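VapB family protein (PDB 5K8J) is the antitoxin of the VapBC1 toxin-antitoxin pair, inhibiting the PIN-domain ribonuclease VapC and probably binding operator DNA through its N-terminal domain. Local coordinates at residues D34-T38 against I48-K52. Sequence-based numbering, arbitrary orientation.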
loop_
_atom_site.group_PDB
_atom_site.type_symbol
_atom_site.label_atom_id
_atom_site.label_comp_id
_atom_site.label_asym_id
_atom_site.label_seq_id
_atom_site.Cartn_x
_atom_site.Cartn_y
_atom_site.Cartn_z
ATOM N N ASP A 34 -2.583 9.262 -27.500
ATOM C CA ASP A 34 -2.149 10.378 -28.332
ATOM C C ASP A 34 -1.366 11.416 -27.546
ATOM O O ASP A 34 -1.041 12.475 -28.092
ATOM C CB ASP A 34 -3.357 11.036 -28.996
ATOM C CG ASP A 34 -4.070 10.107 -29.963
ATOM O OD1 ASP A 34 -3.378 9.335 -30.665
ATOM O OD2 ASP A 34 -5.321 10.150 -30.018
ATOM N N VAL A 35 -1.062 11.143 -26.279
ATOM C CA VAL A 35 -0.318 12.084 -25.450
ATOM C C VAL A 35 1.167 11.918 -25.737
ATOM O O VAL A 35 1.747 10.856 -25.485
ATOM C CB VAL A 35 -0.613 11.865 -23.963
ATOM C CG1 VAL A 35 0.059 12.942 -23.137
ATOM C CG2 VAL A 35 -2.119 11.843 -23.723
ATOM N N GLU A 36 1.782 12.961 -26.281
ATOM C CA GLU A 36 3.234 13.005 -26.344
ATOM C C GLU A 36 3.787 13.107 -24.929
ATOM O O GLU A 36 3.285 13.886 -24.116
ATOM C CB GLU A 36 3.696 14.186 -27.187
ATOM C CG GLU A 36 5.196 14.202 -27.423
ATOM C CD GLU A 36 5.560 14.925 -28.696
ATOM O OE1 GLU A 36 4.851 15.893 -29.048
ATOM O OE2 GLU A 36 6.542 14.513 -29.348
ATOM N N LEU A 37 4.791 12.283 -24.633
ATOM C CA LEU A 37 5.397 12.220 -23.312
ATOM C C LEU A 37 6.845 12.659 -23.387
ATOM O O LEU A 37 7.536 12.446 -24.394
ATOM C CB LEU A 37 5.355 10.801 -22.734
ATOM C CG LEU A 37 3.952 10.195 -22.651
ATOM C CD1 LEU A 37 4.031 8.740 -22.242
ATOM C CD2 LEU A 37 3.109 10.946 -21.705
ATOM N N THR A 38 7.282 13.276 -22.302
ATOM C CA THR A 38 8.682 13.529 -22.028
ATOM C C THR A 38 9.170 12.480 -21.024
ATOM O O THR A 38 8.500 12.211 -20.021
ATOM C CB THR A 38 8.859 14.944 -21.473
ATOM O OG1 THR A 38 8.602 15.895 -22.521
ATOM C CG2 THR A 38 10.259 15.140 -20.969
ATOM N N ILE A 48 8.361 10.555 -16.163
ATOM C CA ILE A 48 7.592 10.586 -17.409
ATOM C C ILE A 48 6.368 11.474 -17.198
ATOM O O ILE A 48 5.684 11.352 -16.177
ATOM C CB ILE A 48 7.173 9.154 -17.813
ATOM C CG1 ILE A 48 8.412 8.274 -17.979
ATOM C CG2 ILE A 48 6.364 9.171 -19.104
ATOM C CD1 ILE A 48 8.099 6.810 -18.305
ATOM N N TYR A 49 6.131 12.418 -18.112
ATOM C CA TYR A 49 5.010 13.340 -17.953
ATOM C C TYR A 49 4.637 13.880 -19.329
ATOM O O TYR A 49 5.400 13.737 -20.291
ATOM C CB TYR A 49 5.345 14.486 -16.977
ATOM C CG TYR A 49 6.537 15.304 -17.339
ATOM C CD1 TYR A 49 6.401 16.423 -18.165
ATOM C CD2 TYR A 49 7.799 14.971 -16.893
ATOM C CE1 TYR A 49 7.499 17.179 -18.542
ATOM C CE2 TYR A 49 8.914 15.732 -17.265
ATOM C CZ TYR A 49 8.744 16.839 -18.075
ATOM O OH TYR A 49 9.823 17.601 -18.455
ATOM N N PRO A 50 3.472 14.514 -19.454
ATOM C CA PRO A 50 3.030 14.990 -20.775
ATOM C C PRO A 50 3.910 16.127 -21.268
ATOM O O PRO A 50 4.185 17.076 -20.532
ATOM C CB PRO A 50 1.597 15.465 -20.514
ATOM C CG PRO A 50 1.163 14.696 -19.333
ATOM C CD PRO A 50 2.387 14.596 -18.462
ATOM N N SER A 51 4.351 16.025 -22.523
ATOM C CA SER A 51 5.124 17.095 -23.145
ATOM C C SER A 51 4.218 18.299 -23.404
ATOM O O SER A 51 3.278 18.214 -24.203
ATOM C CB SER A 51 5.737 16.615 -24.460
ATOM O OG SER A 51 6.569 15.494 -24.269
ATOM N N LYS A 52 4.498 19.421 -22.740
ATOM C CA LYS A 52 3.657 20.608 -22.857
ATOM C C LYS A 52 4.491 21.863 -23.059
ATOM O O LYS A 52 4.009 22.975 -22.822
ATOM C CB LYS A 52 2.767 20.753 -21.626
ATOM C CG LYS A 52 1.732 19.634 -21.481
ATOM C CD LYS A 52 0.469 19.895 -22.260
ATOM C CE LYS A 52 -0.337 21.044 -21.636
ATOM N NZ LYS A 52 -0.927 20.712 -20.305
HETATM O O HOH W 1 1.551 16.075 -24.468
#
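Val35 meets Pro50 at the mouth of a beta hairpin. Its CG1 lies 4.0 Å from Pro50 CB, and the two side chains run side by side in the same direction. CG1 sits anti to the backbone N (chi1 -174°), which carries this methyl to the proline.

Glu36 contributes mainly its carbonyl. Ser51 N donates to Glu36 O at 2.9 Å, from above the carbonyl plane and not along a lone pair. A water also donates to Glu36 O and to Ser51 O, so this carbonyl accepts two hydrogen bonds. The Glu36 side chain leans on Ser51 chiefly through CG, which lies beside the hydroxyl.

Leu37 pairs with Pro50 in antiparallel, non-hydrogen-bonded fashion, and their side chains diverge. Leu37 CD1 reaches Ile48 CG2 at 3.9 Å. Phe31 touches Leu37, Ile48 and Pro50, so this apolar patch continues into the preceding loop.

Thr38 and Tyr49 form the hydrogen-bonded pair. Thr38 N donates to Tyr49 O at 2.8 Å, and Tyr49 N returns a bond to Thr38 O at 3.0 Å. On the same face of the sheet, Thr38 CB lies over one face of the tyrosine ring, 4.1 Å from its centroid, a CH-pi contact. Thr38 CG2 lies near the phenol end, 3.5 Å from Tyr49 OH. The other branch, OG1, is anti to the carbonyl carbon (chi1 -70°) and is joined to Ser51 OG by a 2.7 Å hydrogen bond.

The hairpin of strands 37-42 and 45-50 also pairs with a strand of a second antitoxin subunit, while Tyr49 packs on Pro67 of the VapC chain. Ser51 thus grips the first segment with its backbone N-H and its hydroxyl, carrying the polar pairing one residue past the strand. The proline costs this pairing nothing, since a residue in a non-hydrogen-bonded pair turns its N away from the partner.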